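PDB 4ZWV: putative aminotransferase from Actinomadura melliaura, which probably transfers an amino group, with pyridoxal 5'-phosphate as cofactor, to a sugar intermediate on the way to the aminopentose of the indolocarbazole AT2433. Local coordinates for residues W100-P105 and L337-V343; L274-L280 and I368-W372; D297-R303 and V343-S349. One frame throughout, in Å; residues are numbered along the deposited sequence.

How the interactions relate
The three contacts illustrate how a C-terminal domain can be tied both to itself and to the cofactor-binding core. Interaction 3 is the middle link: its centre lies 13 Å from that of interaction 1 and 12 Å from that of interaction 2, whereas the outer two are 24 Å apart. Interactions 1 and 3 share V343 and are joined where K299 NZ bonds P105 O at 2.9 Å. On the other flank, D301 N bonds G279 O, also at 2.9 Å, bringing the 274-280 loop alongside strand 296-300. Interactions 1 and 2 lie away from the pyridoxal phosphate site; in interaction 3, the D297 side chain comes within about 8 Å of that of H164, a residue of that site, which holds no cofactor in this chain.

Interaction 1. Residues W100-P105 and L337-V343; sequences WVDVDP and LPGLDSV
D102 reaches from the 100-105 loop to the start of helix 338-344 and receives two of its backbone N-H groups. The side chain can be followed outward. Its CB lies 4.0 Å from L337 CD2, and CG, placed opposite the backbone N (chi1 -151°), turns the carboxylate toward the helix end. There the two oxygens divide the work: OD2 accepts from G339 N at 2.8 Å and OD1 from L340 N, also at 2.8 Å, each on its syn side and only 16° out of the carboxylate plane. OD1 takes a further bond on its anti side, from V103 N, which fixes the rotation of the group. OD2 also rests against P338 CD at 3.3 Å. L337 holds the N-cap position, so the carboxylate serves N-H groups of the first turn, where the helix dipole would probably stabilise its charge. As is usual in fold type I aminotransferases, a large domain built on a mixed sheet meets a smaller C-terminal one; this contact joins the segment leaving edge strand 97-100 to a helix of the latter. Apolar groups flank the carboxylate. L337 CD1 packs on W100 CB, while V103 CG2 meets L340 CD1 obliquely at 4.1 Å. Beyond G339, where a side chain would collide with V103 O, P105 sets its ring CB 3.6 Å from V343 CG1 and its CG near S342 OG.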
loop_
_atom_site.group_PDB
_atom_site.type_symbol
_atom_site.label_atom_id
_atom_site.label_comp_id
_atom_site.label_asym_id
_atom_site.label_seq_id
_atom_site.Cartn_x
_atom_site.Cartn_y
_atom_site.Cartn_z
ATOM N N TRP A 100 -5.024 -8.405 23.611
ATOM C CA TRP A 100 -6.447 -8.271 23.328
ATOM C C TRP A 100 -7.205 -7.633 24.479
ATOM O O TRP A 100 -6.989 -7.973 25.640
ATOM C CB TRP A 100 -7.095 -9.628 23.028
ATOM C CG TRP A 100 -6.568 -10.345 21.832
ATOM C CD1 TRP A 100 -6.025 -11.598 21.810
ATOM C CD2 TRP A 100 -6.561 -9.879 20.471
ATOM N NE1 TRP A 100 -5.658 -11.933 20.530
ATOM C CE2 TRP A 100 -5.986 -10.905 19.686
ATOM C CE3 TRP A 100 -6.979 -8.698 19.844
ATOM C CZ2 TRP A 100 -5.819 -10.783 18.301
ATOM C CZ3 TRP A 100 -6.813 -8.577 18.468
ATOM C CH2 TRP A 100 -6.239 -9.612 17.717
ATOM N N VAL A 101 -8.104 -6.723 24.122
ATOM C CA VAL A 101 -9.036 -6.114 25.061
ATOM C C VAL A 101 -10.437 -6.623 24.739
ATOM O O VAL A 101 -10.799 -6.792 23.564
ATOM C CB VAL A 101 -8.992 -4.574 24.980
ATOM C CG1 VAL A 101 -9.897 -3.930 26.044
ATOM C CG2 VAL A 101 -7.554 -4.088 25.154
ATOM N N ASP A 102 -11.209 -6.872 25.789
ATOM C CA ASP A 102 -12.548 -7.420 25.651
ATOM C C ASP A 102 -13.494 -6.401 25.040
ATOM O O ASP A 102 -13.157 -5.224 24.862
ATOM C CB ASP A 102 -13.064 -7.870 27.018
ATOM C CG ASP A 102 -14.049 -9.031 26.943
ATOM O OD1 ASP A 102 -14.557 -9.344 25.843
ATOM O OD2 ASP A 102 -14.290 -9.631 28.009
ATOM N N VAL A 103 -14.688 -6.883 24.721
ATOM C CA VAL A 103 -15.745 -6.101 24.110
ATOM C C VAL A 103 -16.891 -5.883 25.100
ATOM O O VAL A 103 -17.266 -6.801 25.833
ATOM C CB VAL A 103 -16.265 -6.819 22.848
ATOM C CG1 VAL A 103 -17.478 -6.131 22.282
ATOM C CG2 VAL A 103 -15.155 -6.914 21.795
ATOM N N ASP A 104 -17.436 -4.667 25.127
ATOM C CA ASP A 104 -18.635 -4.374 25.904
ATOM C C ASP A 104 -19.846 -4.967 25.180
ATOM O O ASP A 104 -20.160 -4.545 24.071
ATOM C CB ASP A 104 -18.791 -2.857 26.079
ATOM C CG ASP A 104 -20.017 -2.474 26.902
ATOM O OD1 ASP A 104 -20.772 -3.367 27.332
ATOM O OD2 ASP A 104 -20.229 -1.262 27.109
ATOM N N PRO A 105 -20.526 -5.948 25.800
ATOM C CA PRO A 105 -21.674 -6.580 25.136
ATOM C C PRO A 105 -22.786 -5.599 24.776
ATOM O O PRO A 105 -23.551 -5.867 23.846
ATOM C CB PRO A 105 -22.178 -7.587 26.178
ATOM C CG PRO A 105 -21.008 -7.848 27.058
ATOM C CD PRO A 105 -20.233 -6.563 27.104
ATOM N N LEU A 337 -11.769 -13.708 26.833
ATOM C CA LEU A 337 -12.568 -12.512 26.600
ATOM C C LEU A 337 -14.042 -12.850 26.790
ATOM O O LEU A 337 -14.772 -13.033 25.821
ATOM C CB LEU A 337 -12.321 -11.959 25.192
ATOM C CG LEU A 337 -10.868 -11.624 24.857
ATOM C CD1 LEU A 337 -10.723 -11.258 23.380
ATOM C CD2 LEU A 337 -10.361 -10.491 25.733
ATOM N N PRO A 338 -14.482 -12.941 28.050
ATOM C CA PRO A 338 -15.832 -13.422 28.352
ATOM C C PRO A 338 -16.925 -12.481 27.835
ATOM O O PRO A 338 -18.015 -12.958 27.505
ATOM C CB PRO A 338 -15.847 -13.499 29.882
ATOM C CG PRO A 338 -14.785 -12.563 30.324
ATOM C CD PRO A 338 -13.715 -12.624 29.264
ATOM N N GLY A 339 -16.644 -11.183 27.759
ATOM C CA GLY A 339 -17.615 -10.240 27.219
ATOM C C GLY A 339 -17.912 -10.553 25.762
ATOM O O GLY A 339 -19.064 -10.712 25.360
ATOM N N LEU A 340 -16.857 -10.662 24.966
ATOM C CA LEU A 340 -17.021 -11.017 23.563
ATOM C C LEU A 340 -17.653 -12.403 23.417
ATOM O O LEU A 340 -18.531 -12.600 22.577
ATOM C CB LEU A 340 -15.675 -10.955 22.837
ATOM C CG LEU A 340 -15.680 -11.302 21.348
ATOM C CD1 LEU A 340 -16.769 -10.505 20.623
ATOM C CD2 LEU A 340 -14.307 -11.028 20.739
ATOM N N ASP A 341 -17.207 -13.360 24.229
ATOM C CA ASP A 341 -17.780 -14.708 24.200
ATOM C C ASP A 341 -19.300 -14.670 24.393
ATOM O O ASP A 341 -20.026 -15.461 23.791
ATOM C CB ASP A 341 -17.162 -15.609 25.280
ATOM C CG ASP A 341 -15.703 -15.945 25.022
ATOM O OD1 ASP A 341 -15.230 -15.802 23.873
ATOM O OD2 ASP A 341 -15.033 -16.374 25.987
ATOM N N SER A 342 -19.781 -13.751 25.227
ATOM C CA SER A 342 -21.208 -13.733 25.572
ATOM C C SER A 342 -22.086 -13.193 24.444
ATOM O O SER A 342 -23.311 -13.347 24.495
ATOM C CB SER A 342 -21.453 -12.911 26.845
ATOM O OG SER A 342 -21.377 -11.519 26.587
ATOM N N VAL A 343 -21.479 -12.575 23.433
ATOM C CA VAL A 343 -22.257 -12.037 22.318
ATOM C C VAL A 343 -21.852 -12.559 20.934
ATOM O O VAL A 343 -22.583 -12.374 19.956
ATOM C CB VAL A 343 -22.182 -10.491 22.278
ATOM C CG1 VAL A 343 -22.896 -9.892 23.481
ATOM C CG2 VAL A 343 -20.734 -10.013 22.202
#

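Interaction 2. Residues L274-L280 and I368-W372; sequences LTGVPGL and IRSGW
The guanidinium of R369 supplies the direct polar link, NH1 giving a hydrogen bond to T275 O at 2.9 Å (N-H...O angle 151°). A bend at chi3 (77°) turns the guanidinium so that its edge meets T275 O and one face meets V277 CG2, which lies 3.6 Å from NH1. NH1 also bonds E273 O at the end of helix 243-273, and a water accepts from NH2 at 2.8 Å while donating to T275 O, so one loop carbonyl is met both directly and through solvent. These bonds join the C-terminal end of helix 358-369 to the connection between helix 243-273 and strand 280-282, within which V277 to L280 form a type II beta turn with glycine, G279, at its third position. The apolar contacts centre on I368 CG2, which receives L280 CD1 at 3.6 Å, with L274 CD2 and V277 CG1 a little farther off, all three side chains crossing I368 at about right angles. Aromatic contacts come from the terminal residue. W372 presents the edge of its ring to the turn, CZ2 lying 3.6 Å from G279 O and CH2 4.1 Å from L280 CB, while its NE1 is spent on D301 O and F306 meets the indole edge-to-face.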
loop_
_atom_site.group_PDB
_atom_site.type_symbol
_atom_site.label_atom_id
_atom_site.label_comp_id
_atom_site.label_asym_id
_atom_site.label_seq_id
_atom_site.Cartn_x
_atom_site.Cartn_y
_atom_site.Cartn_z
ATOM N N LEU A 274 -38.212 -2.757 15.395
ATOM C CA LEU A 274 -37.670 -4.053 15.814
ATOM C C LEU A 274 -37.700 -4.255 17.335
ATOM O O LEU A 274 -36.964 -5.082 17.864
ATOM C CB LEU A 274 -36.244 -4.238 15.292
ATOM C CG LEU A 274 -36.118 -4.424 13.774
ATOM C CD1 LEU A 274 -34.664 -4.672 13.369
ATOM C CD2 LEU A 274 -37.028 -5.551 13.288
ATOM N N THR A 275 -38.506 -3.468 18.046
ATOM C CA THR A 275 -38.669 -3.672 19.490
ATOM C C THR A 275 -39.624 -4.822 19.811
ATOM O O THR A 275 -40.537 -5.110 19.045
ATOM C CB THR A 275 -39.214 -2.407 20.188
ATOM O OG1 THR A 275 -40.573 -2.170 19.789
ATOM C CG2 THR A 275 -38.328 -1.197 19.886
ATOM N N GLY A 276 -39.411 -5.490 20.941
ATOM C CA GLY A 276 -40.371 -6.492 21.365
ATOM C C GLY A 276 -40.369 -7.760 20.533
ATOM O O GLY A 276 -41.366 -8.474 20.498
ATOM N N VAL A 277 -39.284 -8.003 19.806
ATOM C CA VAL A 277 -39.177 -9.210 18.997
ATOM C C VAL A 277 -38.580 -10.352 19.815
ATOM O O VAL A 277 -37.482 -10.227 20.341
ATOM C CB VAL A 277 -38.320 -8.967 17.749
ATOM C CG1 VAL A 277 -38.181 -10.260 16.941
ATOM C CG2 VAL A 277 -38.947 -7.875 16.897
ATOM N N PRO A 278 -39.322 -11.456 19.956
ATOM C CA PRO A 278 -38.778 -12.577 20.728
ATOM C C PRO A 278 -37.462 -13.065 20.143
ATOM O O PRO A 278 -37.369 -13.287 18.931
ATOM C CB PRO A 278 -39.856 -13.657 20.594
ATOM C CG PRO A 278 -41.096 -12.914 20.244
ATOM C CD PRO A 278 -40.668 -11.740 19.434
ATOM N N GLY A 279 -36.451 -13.212 20.992
ATOM C CA GLY A 279 -35.171 -13.715 20.540
ATOM C C GLY A 279 -34.272 -12.689 19.865
ATOM O O GLY A 279 -33.220 -13.053 19.354
ATOM N N LEU A 280 -34.675 -11.419 19.854
ATOM C CA LEU A 280 -33.847 -10.365 19.271
ATOM C C LEU A 280 -33.614 -9.230 20.265
ATOM O O LEU A 280 -34.557 -8.685 20.849
ATOM C CB LEU A 280 -34.485 -9.826 17.982
ATOM C CG LEU A 280 -33.611 -8.839 17.191
ATOM C CD1 LEU A 280 -33.796 -9.032 15.693
ATOM C CD2 LEU A 280 -33.913 -7.396 17.570
ATOM N N ILE A 368 -38.029 -10.448 9.908
ATOM C CA ILE A 368 -37.589 -10.670 11.281
ATOM C C ILE A 368 -38.769 -10.847 12.240
ATOM O O ILE A 368 -38.778 -11.767 13.065
ATOM C CB ILE A 368 -36.697 -9.508 11.767
ATOM C CG1 ILE A 368 -35.375 -9.497 10.994
ATOM C CG2 ILE A 368 -36.410 -9.622 13.259
ATOM C CD1 ILE A 368 -34.510 -8.292 11.289
ATOM N N ARG A 369 -39.790 -10.005 12.110
ATOM C CA ARG A 369 -40.906 -10.059 13.052
ATOM C C ARG A 369 -41.791 -11.295 12.869
ATOM O O ARG A 369 -42.597 -11.612 13.742
ATOM C CB ARG A 369 -41.759 -8.783 12.954
ATOM C CG ARG A 369 -41.035 -7.541 13.472
ATOM C CD ARG A 369 -41.971 -6.356 13.687
ATOM N NE ARG A 369 -42.754 -6.519 14.912
ATOM C CZ ARG A 369 -42.423 -6.005 16.096
ATOM N NH1 ARG A 369 -41.329 -5.267 16.227
ATOM N NH2 ARG A 369 -43.204 -6.215 17.151
ATOM N N SER A 370 -41.633 -11.997 11.751
ATOM C CA SER A 370 -42.404 -13.210 11.508
ATOM C C SER A 370 -41.780 -14.429 12.192
ATOM O O SER A 370 -42.370 -15.512 12.183
ATOM C CB SER A 370 -42.547 -13.472 10.003
ATOM O OG SER A 370 -41.319 -13.869 9.420
ATOM N N GLY A 371 -40.595 -14.250 12.778
ATOM C CA GLY A 371 -39.965 -15.298 13.567
ATOM C C GLY A 371 -39.078 -16.246 12.777
ATOM O O GLY A 371 -39.064 -16.221 11.549
ATOM N N TRP A 372 -38.323 -17.081 13.486
ATOM C CA TRP A 372 -37.426 -18.031 12.836
ATOM C C TRP A 372 -37.251 -19.294 13.669
ATOM O O TRP A 372 -36.543 -20.216 13.261
ATOM C CB TRP A 372 -36.064 -17.386 12.557
ATOM C CG TRP A 372 -35.369 -16.866 13.778
ATOM C CD1 TRP A 372 -34.433 -17.510 14.525
ATOM C CD2 TRP A 372 -35.554 -15.580 14.383
ATOM N NE1 TRP A 372 -34.021 -16.705 15.566
ATOM C CE2 TRP A 372 -34.705 -15.519 15.503
ATOM C CE3 TRP A 372 -36.373 -14.483 14.094
ATOM C CZ2 TRP A 372 -34.633 -14.396 16.324
ATOM C CZ3 TRP A 372 -36.300 -13.370 14.907
ATOM C CH2 TRP A 372 -35.440 -13.333 16.009
ATOM O OXT TRP A 372 -37.814 -19.427 14.753
HETATM O O HOH W 1 -43.738 -4.461 19.249
#

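Interaction 3. Residues D297-R303 and V343-S349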
loop_
_atom_site.group_PDB
_atom_site.type_symbol
_atom_site.label_atom_id
_atom_site.label_comp_id
_atom_site.label_asym_id
_atom_site.label_seq_id
_atom_site.Cartn_x
_atom_site.Cartn_y
_atom_site.Cartn_z
ATOM N N ASP A 297 -26.328 -3.575 13.767
ATOM C CA ASP A 297 -26.133 -4.792 14.554
ATOM C C ASP A 297 -27.307 -5.109 15.473
ATOM O O ASP A 297 -27.900 -4.214 16.087
ATOM C CB ASP A 297 -24.870 -4.688 15.409
ATOM C CG ASP A 297 -23.602 -4.906 14.607
ATOM O OD1 ASP A 297 -23.707 -5.224 13.407
ATOM O OD2 ASP A 297 -22.504 -4.779 15.192
ATOM N N VAL A 298 -27.626 -6.398 15.576
ATOM C CA VAL A 298 -28.531 -6.905 16.605
ATOM C C VAL A 298 -27.937 -8.181 17.194
ATOM O O VAL A 298 -26.934 -8.690 16.698
ATOM C CB VAL A 298 -29.949 -7.190 16.058
ATOM C CG1 VAL A 298 -30.595 -5.905 15.537
ATOM C CG2 VAL A 298 -29.911 -8.241 14.968
ATOM N N LYS A 299 -28.540 -8.681 18.262
ATOM C CA LYS A 299 -28.119 -9.949 18.844
ATOM C C LYS A 299 -29.315 -10.886 18.880
ATOM O O LYS A 299 -30.379 -10.499 19.349
ATOM C CB LYS A 299 -27.536 -9.728 20.245
ATOM C CG LYS A 299 -26.237 -8.914 20.238
ATOM C CD LYS A 299 -25.758 -8.553 21.652
ATOM C CE LYS A 299 -26.667 -7.530 22.307
ATOM N NZ LYS A 299 -26.175 -7.095 23.652
ATOM N N VAL A 300 -29.157 -12.109 18.375
ATOM C CA VAL A 300 -30.293 -13.032 18.301
ATOM C C VAL A 300 -30.044 -14.402 18.926
ATOM O O VAL A 300 -28.913 -14.902 18.938
ATOM C CB VAL A 300 -30.744 -13.266 16.828
ATOM C CG1 VAL A 300 -31.238 -11.973 16.201
ATOM C CG2 VAL A 300 -29.618 -13.865 15.995
ATOM N N ASP A 301 -31.119 -14.987 19.452
ATOM C CA ASP A 301 -31.155 -16.389 19.854
ATOM C C ASP A 301 -31.344 -17.265 18.622
ATOM O O ASP A 301 -31.954 -16.829 17.642
ATOM C CB ASP A 301 -32.288 -16.645 20.842
ATOM C CG ASP A 301 -32.172 -15.813 22.099
ATOM O OD1 ASP A 301 -31.048 -15.404 22.448
ATOM O OD2 ASP A 301 -33.217 -15.572 22.740
ATOM N N ASP A 302 -30.844 -18.500 18.686
ATOM C CA ASP A 302 -30.925 -19.455 17.570
ATOM C C ASP A 302 -30.490 -18.807 16.262
ATOM O O ASP A 302 -31.229 -18.798 15.276
ATOM C CB ASP A 302 -32.339 -20.023 17.421
ATOM C CG ASP A 302 -32.370 -21.307 16.591
ATOM O OD1 ASP A 302 -31.301 -21.742 16.103
ATOM O OD2 ASP A 302 -33.471 -21.873 16.412
ATOM N N ARG A 303 -29.287 -18.248 16.262
ATOM C CA ARG A 303 -28.787 -17.548 15.091
ATOM C C ARG A 303 -28.658 -18.416 13.824
ATOM O O ARG A 303 -28.854 -17.901 12.731
ATOM C CB ARG A 303 -27.445 -16.892 15.408
ATOM C CG ARG A 303 -27.015 -15.879 14.354
ATOM C CD ARG A 303 -25.688 -15.246 14.704
ATOM N NE ARG A 303 -24.629 -16.250 14.764
ATOM C CZ ARG A 303 -23.391 -16.005 15.179
ATOM N NH1 ARG A 303 -23.040 -14.777 15.548
ATOM N NH2 ARG A 303 -22.499 -16.989 15.211
ATOM N N VAL A 343 -21.479 -12.575 23.433
ATOM C CA VAL A 343 -22.257 -12.037 22.318
ATOM C C VAL A 343 -21.852 -12.559 20.934
ATOM O O VAL A 343 -22.583 -12.374 19.956
ATOM C CB VAL A 343 -22.182 -10.491 22.278
ATOM C CG1 VAL A 343 -22.896 -9.892 23.481
ATOM C CG2 VAL A 343 -20.734 -10.013 22.202
ATOM N N TYR A 344 -20.690 -13.202 20.830
ATOM C CA TYR A 344 -20.157 -13.518 19.506
ATOM C C TYR A 344 -20.999 -14.539 18.730
ATOM O O TYR A 344 -21.018 -14.512 17.494
ATOM C CB TYR A 344 -18.717 -14.015 19.617
ATOM C CG TYR A 344 -18.053 -14.197 18.271
ATOM C CD1 TYR A 344 -17.787 -13.101 17.452
ATOM C CD2 TYR A 344 -17.699 -15.460 17.814
ATOM C CE1 TYR A 344 -17.177 -13.257 16.219
ATOM C CE2 TYR A 344 -17.086 -15.625 16.578
ATOM C CZ TYR A 344 -16.837 -14.523 15.787
ATOM O OH TYR A 344 -16.226 -14.695 14.571
ATOM N N ASP A 345 -21.703 -15.415 19.443
ATOM C CA ASP A 345 -22.548 -16.409 18.789
ATOM C C ASP A 345 -23.956 -15.877 18.570
ATOM O O ASP A 345 -24.810 -16.578 18.035
ATOM C CB ASP A 345 -22.624 -17.695 19.611
ATOM C CG ASP A 345 -21.315 -18.448 19.636
ATOM O OD1 ASP A 345 -20.650 -18.514 18.582
ATOM O OD2 ASP A 345 -20.952 -18.965 20.714
ATOM N N ARG A 346 -24.185 -14.633 18.976
ATOM C CA ARG A 346 -25.501 -14.013 18.849
ATOM C C ARG A 346 -25.528 -12.859 17.858
ATOM O O ARG A 346 -26.569 -12.558 17.276
ATOM C CB ARG A 346 -25.981 -13.517 20.211
ATOM C CG ARG A 346 -26.263 -14.635 21.200
ATOM C CD ARG A 346 -26.294 -14.096 22.620
ATOM N NE ARG A 346 -27.359 -13.116 22.784
ATOM C CZ ARG A 346 -27.253 -12.011 23.513
ATOM N NH1 ARG A 346 -26.115 -11.726 24.140
ATOM N NH2 ARG A 346 -28.283 -11.184 23.604
HETATM N N MSE A 347 -24.392 -12.208 17.664
HETATM C CA MSE A 347 -24.396 -10.983 16.880
HETATM C C MSE A 347 -24.644 -11.244 15.400
HETATM O O MSE A 347 -24.173 -12.236 14.823
HETATM C CB MSE A 347 -23.083 -10.215 17.067
HETATM C CG MSE A 347 -21.878 -10.974 16.623
HETATM SE SE MSE A 347 -20.267 -9.901 16.882
HETATM C CE MSE A 347 -20.270 -9.714 18.791
ATOM N N VAL A 348 -25.384 -10.335 14.781
ATOM C CA VAL A 348 -25.602 -10.367 13.333
ATOM C C VAL A 348 -25.796 -8.941 12.804
ATOM O O VAL A 348 -26.495 -8.131 13.418
ATOM C CB VAL A 348 -26.805 -11.263 12.954
ATOM C CG1 VAL A 348 -28.020 -10.928 13.788
ATOM C CG2 VAL A 348 -27.107 -11.173 11.450
ATOM N N SER A 349 -25.133 -8.633 11.690
ATOM C CA SER A 349 -25.194 -7.313 11.064
ATOM C C SER A 349 -26.251 -7.323 9.965
ATOM O O SER A 349 -26.295 -8.244 9.141
ATOM C CB SER A 349 -23.835 -6.918 10.468
ATOM O OG SER A 349 -22.810 -6.864 11.457
HETATM O O HOH W 2 -25.938 -9.268 25.512
HETATM O O HOH W 3 -27.567 -17.432 18.851
HETATM O O HOH W 4 -30.067 -12.692 22.113
HETATM O O HOH W 5 -19.972 -16.635 15.641
HETATM O O HOH W 6 -22.011 -20.142 16.215
#
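R303 grips the 343-349 segment through one nitrogen: NH1 donates to Y344 O at 2.8 Å and to M347 O at 2.9 Å, the latter in the carbonyl plane on a lone pair. D345 O sits over the centre of the guanidinium, 3.2 Å above its plane, and a water links NH2 back to Y344 O. A leucine here would remove the guanidinium and probably leave Y344 O and M347 O without their shared donor and D345 O without the flat group beneath it. At the far end S349 OG donates to D297 OD1 at 2.7 Å. Between them runs an antiparallel ladder, with V298 and V348 a hydrogen-bonded pair exchanging two 3.0 Å bonds; V300 N continues it to R346 O. Here the middle strand, 296-300, pairs with outer strand 347-350 of the C-terminal domain's three-stranded antiparallel sheet. R346 folds its guanidinium back so that K299 CB lies over one face, and a water bridges NH1 to K299 NZ; E281 takes R346 NH2 in a salt bridge, and P105 O receives K299 NZ. On the other side of the sheet V298 and V348 lie side by side, CG2 meeting CG1 in the V348 conformer given here. Backbone carbonyls, rather than carboxylates, are thus what R303 binds directly here, so its hold probably depends on the chain's path through the turn, with D345 OD1 near NH2 but beyond a salt bridge.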